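PDB 7C4D: putative esterase, which probably hydrolyses carboxylic esters, as expected of a bacterial carboxylesterase with the alpha/beta hydrolase fold. Local coordinates for residues Lys144-Ser149 / Tyr186-Asn191; Glu156-Leu161 / Gln169-Leu174; Glu223-Ile228 / Ala251-His256. All coordinates share one frame; numbering follows the deposited sequence.

Contact 1: residues Lys144-Ser149 / Tyr186-Asn191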
loop_
_atom_site.group_PDB
_atom_site.type_symbol
_atom_site.label_atom_id
_atom_site.label_comp_id
_atom_site.label_asym_id
_atom_site.label_seq_id
_atom_site.Cartn_x
_atom_site.Cartn_y
_atom_site.Cartn_z
ATOM N N LYS A 144 -6.249 -18.393 3.649
ATOM C CA LYS A 144 -7.364 -19.194 3.156
ATOM C C LYS A 144 -7.589 -20.408 4.062
ATOM O O LYS A 144 -8.707 -20.907 4.169
ATOM C CB LYS A 144 -7.084 -19.624 1.711
ATOM C CG LYS A 144 -8.252 -20.256 0.965
ATOM C CD LYS A 144 -7.872 -20.791 -0.398
ATOM C CE LYS A 144 -8.882 -21.788 -0.923
ATOM N NZ LYS A 144 -9.040 -21.667 -2.391
ATOM N N SER A 145 -6.515 -20.835 4.743
ATOM C CA SER A 145 -6.429 -22.102 5.452
ATOM C C SER A 145 -6.670 -21.926 6.951
ATOM O O SER A 145 -6.798 -22.909 7.681
ATOM C CB SER A 145 -5.092 -22.748 5.191
ATOM O OG SER A 145 -5.004 -23.217 3.852
ATOM N N ILE A 146 -6.703 -20.672 7.410
ATOM C CA ILE A 146 -7.106 -20.381 8.775
ATOM C C ILE A 146 -8.623 -20.190 8.785
ATOM O O ILE A 146 -9.163 -19.482 7.933
ATOM C CB ILE A 146 -6.334 -19.166 9.341
ATOM C CG1 ILE A 146 -4.822 -19.419 9.429
ATOM C CG2 ILE A 146 -6.917 -18.690 10.668
ATOM C CD1 ILE A 146 -4.415 -20.766 10.012
ATOM N N ASP A 147 -9.291 -20.877 9.724
ATOM C CA ASP A 147 -10.716 -20.714 9.968
ATOM C C ASP A 147 -10.913 -19.868 11.229
ATOM O O ASP A 147 -10.781 -20.365 12.351
ATOM C CB ASP A 147 -11.453 -22.060 9.990
ATOM C CG ASP A 147 -12.931 -21.952 10.341
ATOM O OD1 ASP A 147 -13.619 -21.085 9.755
ATOM O OD2 ASP A 147 -13.382 -22.731 11.211
ATOM N N PRO A 148 -11.232 -18.559 11.074
ATOM C CA PRO A 148 -11.430 -17.673 12.223
ATOM C C PRO A 148 -12.717 -17.996 12.984
ATOM O O PRO A 148 -12.800 -17.745 14.186
ATOM C CB PRO A 148 -11.481 -16.273 11.585
ATOM C CG PRO A 148 -11.981 -16.512 10.174
ATOM C CD PRO A 148 -11.424 -17.866 9.787
ATOM N N SER A 149 -13.691 -18.579 12.261
ATOM C CA SER A 149 -15.020 -18.922 12.750
ATOM C C SER A 149 -14.951 -19.959 13.866
ATOM O O SER A 149 -15.909 -20.101 14.626
ATOM C CB SER A 149 -15.901 -19.422 11.631
ATOM O OG SER A 149 -16.742 -18.392 11.141
ATOM N N TYR A 186 -14.282 -14.794 15.991
ATOM C CA TYR A 186 -13.315 -14.035 15.211
ATOM C C TYR A 186 -13.639 -14.131 13.720
ATOM O O TYR A 186 -14.307 -15.066 13.284
ATOM C CB TYR A 186 -11.894 -14.536 15.486
ATOM C CG TYR A 186 -11.371 -14.198 16.857
ATOM C CD1 TYR A 186 -11.756 -14.928 17.971
ATOM C CD2 TYR A 186 -10.495 -13.140 17.044
ATOM C CE1 TYR A 186 -11.285 -14.617 19.237
ATOM C CE2 TYR A 186 -10.011 -12.816 18.304
ATOM C CZ TYR A 186 -10.405 -13.560 19.404
ATOM O OH TYR A 186 -9.936 -13.257 20.650
ATOM N N ARG A 187 -13.141 -13.150 12.953
ATOM C CA ARG A 187 -13.350 -13.048 11.516
ATOM C C ARG A 187 -12.217 -12.249 10.875
ATOM O O ARG A 187 -11.577 -11.422 11.526
ATOM C CB ARG A 187 -14.700 -12.397 11.206
ATOM C CG ARG A 187 -14.975 -11.117 11.984
ATOM C CD ARG A 187 -16.198 -10.401 11.450
ATOM N NE ARG A 187 -15.902 -9.793 10.160
ATOM C CZ ARG A 187 -16.740 -9.741 9.128
ATOM N NH1 ARG A 187 -16.364 -9.163 7.999
ATOM N NH2 ARG A 187 -17.947 -10.274 9.219
ATOM N N TRP A 188 -11.972 -12.508 9.587
ATOM C CA TRP A 188 -11.102 -11.651 8.803
ATOM C C TRP A 188 -11.872 -10.385 8.459
ATOM O O TRP A 188 -13.018 -10.462 8.033
ATOM C CB TRP A 188 -10.632 -12.354 7.530
ATOM C CG TRP A 188 -9.734 -13.529 7.768
ATOM C CD1 TRP A 188 -10.026 -14.848 7.552
ATOM C CD2 TRP A 188 -8.381 -13.493 8.261
ATOM N NE1 TRP A 188 -8.947 -15.628 7.878
ATOM C CE2 TRP A 188 -7.922 -14.831 8.318
ATOM C CE3 TRP A 188 -7.510 -12.474 8.654
ATOM C CZ2 TRP A 188 -6.643 -15.164 8.771
ATOM C CZ3 TRP A 188 -6.236 -12.807 9.075
ATOM C CH2 TRP A 188 -5.810 -14.134 9.148
ATOM N N LYS A 189 -11.235 -9.219 8.623
ATOM C CA LYS A 189 -11.904 -8.005 8.185
ATOM C C LYS A 189 -11.613 -7.740 6.713
ATOM O O LYS A 189 -12.337 -6.966 6.096
ATOM C CB LYS A 189 -11.553 -6.788 9.052
ATOM C CG LYS A 189 -10.092 -6.376 9.070
ATOM C CD LYS A 189 -9.708 -5.730 10.377
ATOM C CE LYS A 189 -8.572 -4.749 10.235
ATOM N NZ LYS A 189 -8.244 -4.149 11.542
ATOM N N ILE A 190 -10.546 -8.353 6.185
ATOM C CA ILE A 190 -10.154 -8.239 4.777
ATOM C C ILE A 190 -10.848 -9.282 3.890
ATOM O O ILE A 190 -11.007 -10.434 4.271
ATOM C CB ILE A 190 -8.624 -8.343 4.634
ATOM C CG1 ILE A 190 -8.067 -9.551 5.389
ATOM C CG2 ILE A 190 -7.963 -7.049 5.076
ATOM C CD1 ILE A 190 -6.650 -9.908 5.007
ATOM N N ASN A 191 -11.164 -8.879 2.655
ATOM C CA ASN A 191 -11.768 -9.732 1.642
ATOM C C ASN A 191 -10.713 -10.606 0.967
ATOM O O ASN A 191 -10.298 -10.332 -0.167
ATOM C CB ASN A 191 -12.509 -8.883 0.618
ATOM C CG ASN A 191 -13.419 -9.667 -0.298
ATOM O OD1 ASN A 191 -13.397 -10.892 -0.293
ATOM N ND2 ASN A 191 -14.204 -8.951 -1.090
#

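Contact 2: residues Glu156-Leu161 / Gln169-Leu174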
loop_
_atom_site.group_PDB
_atom_site.type_symbol
_atom_site.label_atom_id
_atom_site.label_comp_id
_atom_site.label_asym_id
_atom_site.label_seq_id
_atom_site.Cartn_x
_atom_site.Cartn_y
_atom_site.Cartn_z
ATOM N N GLU A 156 -4.113 -18.359 19.541
ATOM C CA GLU A 156 -4.174 -19.621 18.817
ATOM C C GLU A 156 -3.891 -19.372 17.337
ATOM O O GLU A 156 -3.069 -20.072 16.744
ATOM C CB GLU A 156 -5.515 -20.337 19.022
ATOM C CG GLU A 156 -6.010 -20.363 20.464
ATOM C CD GLU A 156 -5.001 -20.766 21.529
ATOM O OE1 GLU A 156 -4.551 -21.929 21.509
ATOM O OE2 GLU A 156 -4.661 -19.912 22.375
ATOM N N ILE A 157 -4.568 -18.363 16.766
ATOM C CA ILE A 157 -4.391 -17.958 15.377
ATOM C C ILE A 157 -2.905 -17.693 15.133
ATOM O O ILE A 157 -2.383 -18.008 14.065
ATOM C CB ILE A 157 -5.243 -16.719 15.021
ATOM C CG1 ILE A 157 -6.548 -16.629 15.823
ATOM C CG2 ILE A 157 -5.467 -16.631 13.515
ATOM C CD1 ILE A 157 -7.791 -17.133 15.104
ATOM N N GLU A 158 -2.242 -17.124 16.149
ATOM C CA GLU A 158 -0.836 -16.759 16.075
ATOM C C GLU A 158 0.017 -18.018 15.920
ATOM O O GLU A 158 0.880 -18.070 15.046
ATOM C CB GLU A 158 -0.433 -15.931 17.298
ATOM C CG GLU A 158 0.935 -15.279 17.160
ATOM C CD GLU A 158 1.847 -15.397 18.370
ATOM O OE1 GLU A 158 1.521 -16.187 19.286
ATOM O OE2 GLU A 158 2.887 -14.704 18.391
ATOM N N THR A 159 -0.256 -19.032 16.756
ATOM C CA THR A 159 0.505 -20.276 16.773
ATOM C C THR A 159 0.193 -21.117 15.533
ATOM O O THR A 159 1.023 -21.920 15.109
ATOM C CB THR A 159 0.326 -21.038 18.096
ATOM O OG1 THR A 159 -1.072 -21.171 18.353
ATOM C CG2 THR A 159 0.997 -20.360 19.272
ATOM N N GLN A 160 -1.004 -20.925 14.959
ATOM C CA GLN A 160 -1.390 -21.553 13.702
ATOM C C GLN A 160 -0.545 -21.005 12.550
ATOM O O GLN A 160 -0.084 -21.772 11.704
ATOM C CB GLN A 160 -2.878 -21.336 13.422
ATOM C CG GLN A 160 -3.790 -22.293 14.171
ATOM C CD GLN A 160 -5.230 -21.848 14.095
ATOM O OE1 GLN A 160 -5.883 -21.958 13.059
ATOM N NE2 GLN A 160 -5.736 -21.332 15.203
ATOM N N LEU A 161 -0.359 -19.676 12.529
ATOM C CA LEU A 161 0.415 -18.977 11.510
ATOM C C LEU A 161 1.911 -19.164 11.763
ATOM O O LEU A 161 2.729 -18.876 10.888
ATOM C CB LEU A 161 0.038 -17.486 11.510
ATOM C CG LEU A 161 -0.619 -16.932 10.241
ATOM C CD1 LEU A 161 -1.852 -17.733 9.843
ATOM C CD2 LEU A 161 -1.001 -15.475 10.431
ATOM N N GLN A 169 7.056 -10.347 12.448
ATOM C CA GLN A 169 6.526 -9.053 12.048
ATOM C C GLN A 169 5.461 -9.253 10.974
ATOM O O GLN A 169 4.384 -8.672 11.074
ATOM C CB GLN A 169 7.647 -8.109 11.614
ATOM C CG GLN A 169 8.765 -8.003 12.641
ATOM C CD GLN A 169 10.094 -8.325 12.003
ATOM O OE1 GLN A 169 10.884 -9.107 12.529
ATOM N NE2 GLN A 169 10.342 -7.737 10.842
ATOM N N LEU A 170 5.764 -10.100 9.980
ATOM C CA LEU A 170 4.812 -10.506 8.951
ATOM C C LEU A 170 3.584 -11.156 9.588
ATOM O O LEU A 170 2.453 -10.839 9.222
ATOM C CB LEU A 170 5.526 -11.447 7.975
ATOM C CG LEU A 170 4.773 -11.864 6.714
ATOM C CD1 LEU A 170 4.181 -10.656 5.985
ATOM C CD2 LEU A 170 5.708 -12.645 5.797
ATOM N N ARG A 171 3.823 -12.024 10.580
ATOM C CA ARG A 171 2.772 -12.737 11.288
ATOM C C ARG A 171 1.803 -11.748 11.929
ATOM O O ARG A 171 0.604 -11.860 11.702
ATOM C CB ARG A 171 3.348 -13.708 12.326
ATOM C CG ARG A 171 3.889 -15.023 11.776
ATOM C CD ARG A 171 4.890 -15.713 12.699
ATOM N NE ARG A 171 4.368 -16.553 13.776
ATOM C CZ ARG A 171 4.104 -16.146 15.019
ATOM N NH1 ARG A 171 3.640 -17.005 15.911
ATOM N NH2 ARG A 171 4.295 -14.888 15.372
ATOM N N MET A 172 2.311 -10.797 12.735
ATOM C CA MET A 172 1.445 -9.849 13.438
ATOM C C MET A 172 0.865 -8.799 12.490
ATOM O O MET A 172 -0.246 -8.314 12.730
ATOM C CB MET A 172 2.136 -9.127 14.599
ATOM C CG MET A 172 1.917 -9.802 15.939
ATOM S SD MET A 172 3.216 -11.020 16.272
ATOM C CE MET A 172 4.631 -9.950 16.548
ATOM N N PHE A 173 1.629 -8.463 11.437
ATOM C CA PHE A 173 1.182 -7.629 10.330
ATOM C C PHE A 173 -0.137 -8.193 9.787
ATOM O O PHE A 173 -1.166 -7.488 9.730
ATOM C CB PHE A 173 2.320 -7.459 9.306
ATOM C CG PHE A 173 1.918 -6.705 8.065
ATOM C CD1 PHE A 173 1.911 -5.312 8.045
ATOM C CD2 PHE A 173 1.484 -7.386 6.941
ATOM C CE1 PHE A 173 1.469 -4.612 6.931
ATOM C CE2 PHE A 173 1.044 -6.692 5.822
ATOM C CZ PHE A 173 1.032 -5.309 5.822
ATOM N N LEU A 174 -0.112 -9.504 9.492
ATOM C CA LEU A 174 -1.276 -10.194 8.953
ATOM C C LEU A 174 -2.383 -10.301 9.998
ATOM O O LEU A 174 -3.564 -10.170 9.671
ATOM C CB LEU A 174 -0.838 -11.571 8.446
ATOM C CG LEU A 174 0.116 -11.547 7.251
ATOM C CD1 LEU A 174 0.658 -12.940 6.947
ATOM C CD2 LEU A 174 -0.589 -10.977 6.036
#

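Contact 3: residues Glu223-Ile228 / Ala251-His256. With SO4 (sulfate ion), chain E; ACT (acetate ion), chain D.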
loop_
_atom_site.group_PDB
_atom_site.type_symbol
_atom_site.label_atom_id
_atom_site.label_comp_id
_atom_site.label_asym_id
_atom_site.label_seq_id
_atom_site.Cartn_x
_atom_site.Cartn_y
_atom_site.Cartn_z
ATOM N N GLU A 223 16.957 -1.375 0.915
ATOM C CA GLU A 223 18.250 -1.975 0.557
ATOM C C GLU A 223 18.143 -3.500 0.463
ATOM O O GLU A 223 18.662 -4.083 -0.480
ATOM C CB GLU A 223 19.325 -1.603 1.590
ATOM C CG GLU A 223 20.745 -2.018 1.212
ATOM C CD GLU A 223 21.733 -2.198 2.358
ATOM O OE1 GLU A 223 21.557 -1.573 3.427
ATOM O OE2 GLU A 223 22.686 -2.982 2.187
ATOM N N LEU A 224 17.475 -4.129 1.448
ATOM C CA LEU A 224 17.381 -5.580 1.569
ATOM C C LEU A 224 16.140 -6.130 0.864
ATOM O O LEU A 224 15.744 -7.257 1.112
ATOM C CB LEU A 224 17.343 -5.954 3.053
ATOM C CG LEU A 224 18.266 -5.157 3.976
ATOM C CD1 LEU A 224 17.834 -5.288 5.421
ATOM C CD2 LEU A 224 19.727 -5.551 3.796
ATOM N N SER A 225 15.529 -5.341 -0.016
ATOM C CA SER A 225 14.405 -5.801 -0.813
ATOM C C SER A 225 14.761 -5.747 -2.298
ATOM O O SER A 225 15.615 -4.962 -2.722
ATOM C CB SER A 225 13.177 -4.994 -0.504
ATOM O OG SER A 225 12.261 -5.017 -1.585
ATOM N N ASP A 226 14.072 -6.584 -3.077
ATOM C CA ASP A 226 14.324 -6.717 -4.497
ATOM C C ASP A 226 13.073 -6.400 -5.299
ATOM O O ASP A 226 12.991 -6.816 -6.448
ATOM C CB ASP A 226 14.851 -8.109 -4.852
ATOM C CG ASP A 226 16.309 -8.288 -4.467
ATOM O OD1 ASP A 226 17.097 -7.341 -4.672
ATOM O OD2 ASP A 226 16.643 -9.368 -3.953
ATOM N N TYR A 227 12.155 -5.606 -4.729
ATOM C CA TYR A 227 10.998 -5.150 -5.494
ATOM C C TYR A 227 11.427 -4.163 -6.568
ATOM O O TYR A 227 10.810 -4.146 -7.635
ATOM C CB TYR A 227 9.901 -4.558 -4.604
ATOM C CG TYR A 227 9.112 -5.592 -3.839
ATOM C CD1 TYR A 227 9.734 -6.417 -2.918
ATOM C CD2 TYR A 227 7.743 -5.712 -4.005
ATOM C CE1 TYR A 227 9.021 -7.365 -2.208
ATOM C CE2 TYR A 227 7.013 -6.663 -3.312
ATOM C CZ TYR A 227 7.661 -7.495 -2.424
ATOM O OH TYR A 227 6.953 -8.411 -1.727
ATOM N N ILE A 228 12.456 -3.346 -6.268
ATOM C CA ILE A 228 13.061 -2.457 -7.259
ATOM C C ILE A 228 14.518 -2.882 -7.495
ATOM O O ILE A 228 15.301 -2.983 -6.554
ATOM C CB ILE A 228 12.950 -0.959 -6.860
ATOM C CG1 ILE A 228 11.513 -0.501 -6.578
ATOM C CG2 ILE A 228 13.630 -0.063 -7.889
ATOM C CD1 ILE A 228 11.380 0.974 -6.138
ATOM N N ALA A 251 16.888 -1.637 5.222
ATOM C CA ALA A 251 15.459 -1.880 5.277
ATOM C C ALA A 251 15.023 -2.778 4.127
ATOM O O ALA A 251 15.637 -2.769 3.059
ATOM C CB ALA A 251 14.703 -0.584 5.332
ATOM N N GLY A 252 13.998 -3.602 4.409
ATOM C CA GLY A 252 13.413 -4.515 3.436
ATOM C C GLY A 252 12.217 -3.881 2.732
ATOM O O GLY A 252 12.232 -2.701 2.377
ATOM N N HIS A 253 11.152 -4.665 2.594
ATOM C CA HIS A 253 9.978 -4.238 1.862
ATOM C C HIS A 253 9.083 -3.309 2.695
ATOM O O HIS A 253 8.407 -2.452 2.132
ATOM C CB HIS A 253 9.294 -5.453 1.239
ATOM C CG HIS A 253 8.080 -5.091 0.446
ATOM N ND1 HIS A 253 8.148 -4.365 -0.729
ATOM C CD2 HIS A 253 6.766 -5.323 0.672
ATOM C CE1 HIS A 253 6.930 -4.183 -1.204
ATOM N NE2 HIS A 253 6.066 -4.765 -0.370
ATOM N N TRP A 254 9.069 -3.478 4.026
ATOM C CA TRP A 254 8.303 -2.624 4.926
ATOM C C TRP A 254 9.241 -1.590 5.531
ATOM O O TRP A 254 9.442 -1.536 6.731
ATOM C CB TRP A 254 7.551 -3.452 5.983
ATOM C CG TRP A 254 6.358 -4.164 5.425
ATOM C CD1 TRP A 254 5.065 -3.736 5.469
ATOM C CD2 TRP A 254 6.337 -5.399 4.692
ATOM N NE1 TRP A 254 4.240 -4.624 4.838
ATOM C CE2 TRP A 254 4.988 -5.652 4.341
ATOM C CE3 TRP A 254 7.307 -6.329 4.303
ATOM C CZ2 TRP A 254 4.596 -6.778 3.605
ATOM C CZ3 TRP A 254 6.921 -7.447 3.591
ATOM C CH2 TRP A 254 5.583 -7.671 3.248
ATOM N N LEU A 255 9.839 -0.779 4.656
ATOM C CA LEU A 255 10.910 0.125 5.039
ATOM C C LEU A 255 10.431 1.229 5.994
ATOM O O LEU A 255 11.211 1.775 6.777
ATOM C CB LEU A 255 11.611 0.652 3.774
ATOM C CG LEU A 255 10.838 1.615 2.873
ATOM C CD1 LEU A 255 11.704 1.993 1.685
ATOM C CD2 LEU A 255 9.506 1.039 2.387
ATOM N N HIS A 256 9.137 1.543 5.976
ATOM C CA HIS A 256 8.652 2.625 6.824
ATOM C C HIS A 256 8.393 2.157 8.254
ATOM O O HIS A 256 8.276 2.973 9.164
ATOM C CB HIS A 256 7.321 3.137 6.295
ATOM C CG HIS A 256 6.324 2.038 6.162
ATOM N ND1 HIS A 256 6.477 0.994 5.238
ATOM C CD2 HIS A 256 5.176 1.801 6.827
ATOM C CE1 HIS A 256 5.439 0.189 5.326
ATOM N NE2 HIS A 256 4.618 0.673 6.271
HETATM S S SO4 E . 1.406 -1.211 5.042
HETATM O O1 SO4 E . 0.155 -1.139 5.750
HETATM O O2 SO4 E . 1.430 -2.445 4.286
HETATM O O3 SO4 E . 1.527 -0.103 4.115
HETATM O O4 SO4 E . 2.499 -1.185 5.969
HETATM C C ACT D . 1.888 -5.513 -1.562
HETATM O O ACT D . 2.773 -5.820 -0.729
HETATM O OXT ACT D . 1.181 -4.491 -1.459
HETATM C CH3 ACT D . 1.638 -6.406 -2.802
#

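Contact 1: residues Lys144-Ser149 / Tyr186-Asn191
Ile146 is the first residue of the segment 144-149 to meet the strand 186-188, and it does so at the indole of Trp188. Its CG2 lies 4.0 Å from CZ2 of Trp188, the two side chains crossing at about a right angle. CG2 stands anti to the backbone N, with CG1 beside that N (chi1 -63°). This setting divides the residue's branches: the methyl reaches the indole, while the CG1 arm leads away to the helix 154-164. The carbonyl oxygen of Ile146 lies at the indole edge, in the ring plane, but 3.9 Å from Trp188 NE1, and no hydrogen bond is made. NE1 is buried here without a polar partner in the model.

Pro148 makes the largest share of the contact. Its pyrrolidine ring crosses the Trp188 side chain at about a right angle, with CG 3.7 Å from CD1 of Trp188 and CD 3.8 Å from NE1 of the same indole. From the same ring CB reaches the strand backbone, 3.7 Å from CA of Arg187. The carbonyl oxygens of Pro148 and Tyr186 come within 3.2 Å of each other; both are acceptors, so the approach is one of proximity alone. Ser149 adds a marginal touch through its backbone, beside that same Tyr186 carbonyl.

The contact is thus held by apolar surfaces, with no hydrogen bond between the segments. Ile178 of the strand 178-180 packs against both Pro148 and Trp188, and the Arg187 guanidinium turns to Glu179 in a salt bridge. The whole joins the loop between the helices 131-144 and 154-164 to a two-stranded antiparallel hairpin, within the largely helical insertion that follows strand 113-119, the position of the cap in many alpha/beta hydrolases.

Contact 2: residues Glu156-Leu161 / Gln169-Leu174
The segments 156-161 and 169-174, of the helices 154-164 and 168-175, run at 135° to each other, their axes 10.3 Å apart at closest approach, and the nearest CA atoms belong to Leu161 and Arg171. Arg171 spans this wide gap. Its CG sits beside the backbone N and anti to the carbonyl carbon, and a bend at chi3 brings the guanidinium up to Glu158.

There NH2 makes a salt bridge to OE2 of Glu158 at 3.3 Å, a weak hydrogen bond with an N-H...O angle of 153°. OE2 approaches the guanidinium at its edge, in plane, yet the carboxylate itself is turned 59° from that plane, so the two charged groups do not form a flat, two-pronged pair. NH1 meets the stem of the glutamate, 3.4 Å from CG of Glu158. It also lies 3.1 Å from the backbone O of Glu158, where the angle is too poor for a hydrogen bond. The bend of Glu158 at chi2 brings OE2 to the guanidinium edge and also near SD of Met172.

Beside this polar bridge the contact is apolar and looser: CD2 of Leu161 comes 4.4 Å from CB of Leu174. Within 156-161, Thr159 OG1 donates to Glu156 O at 2.8 Å, and the same oxygen receives Gln160 N. Leu175, one residue beyond the second segment, packs on both Ile157 and Glu158. In the insertion of the alpha/beta hydrolase fold, these are two consecutive helices that pack as a splayed helical hairpin, joined by a weak salt bridge next to a small leucine contact.

Contact 3: residues Glu223-Ile228 / Ala251-His256
Tyr227 and His253 stack face to face, ring centroids 3.6 Å apart and planes at 17°. ND1 of His253 lies over the centre of the phenol ring, and CZ of Tyr227 over the imidazole. At the imidazole edge, in plane, is CZ2 of Trp254, whose own ring carries CD2 of His253 over one face. Acetate O, near the imidazole plane, takes a weak hydrogen bond from NE2 of His253, at 3.5 Å. At the His256 edge, NE2 donates to sulfate O4 at 2.8 Å. Both ions probably come from the crystallisation liquor.

His253 ND1 is bonded to Asp120, which also bonds Ser225 OG. That OG of Ser225 accepts from Tyr227 N at 3.2 Å in an ST turn, linking the stacked tyrosine to the same carboxylate. Backbone pairing adds Leu224 N to Ala251 O, 2.8 Å. With the phenol ring gone, as with an alanine at Tyr227, one face of the His253 imidazole loses its cover, and the ring is likely to be freer to tilt away from Asp120.

With Ser96 on a probable nucleophile elbow, His253 and Asp120 fit the Ser-His-Asp catalytic triad of alpha/beta hydrolases, the histidine borne on the loop after the last strand.

Overall arrangement
Contacts 1 and 2 lie in the helical insertion, some 20 Å from the chain centre, whereas contact 3 lies nearer the middle, at the ends of the strands 217-222 and 244-248. Helix 154-164 supplies one segment of contact 2 and also packs on Ile146 of contact 1, whose CG1 is 3.4 Å from CD1 of Leu161. Contact 2 reaches contact 3 through Phe173, which meets Trp254 edge to face, while contacts 1 and 3 stay about 12 Å apart at their nearest atoms. Their chemistry differs accordingly: apolar packing on a hairpin, a salt bridge between helices, and a stacked, hydrogen-bonded histidine at the probable active site. All three are only partly buried.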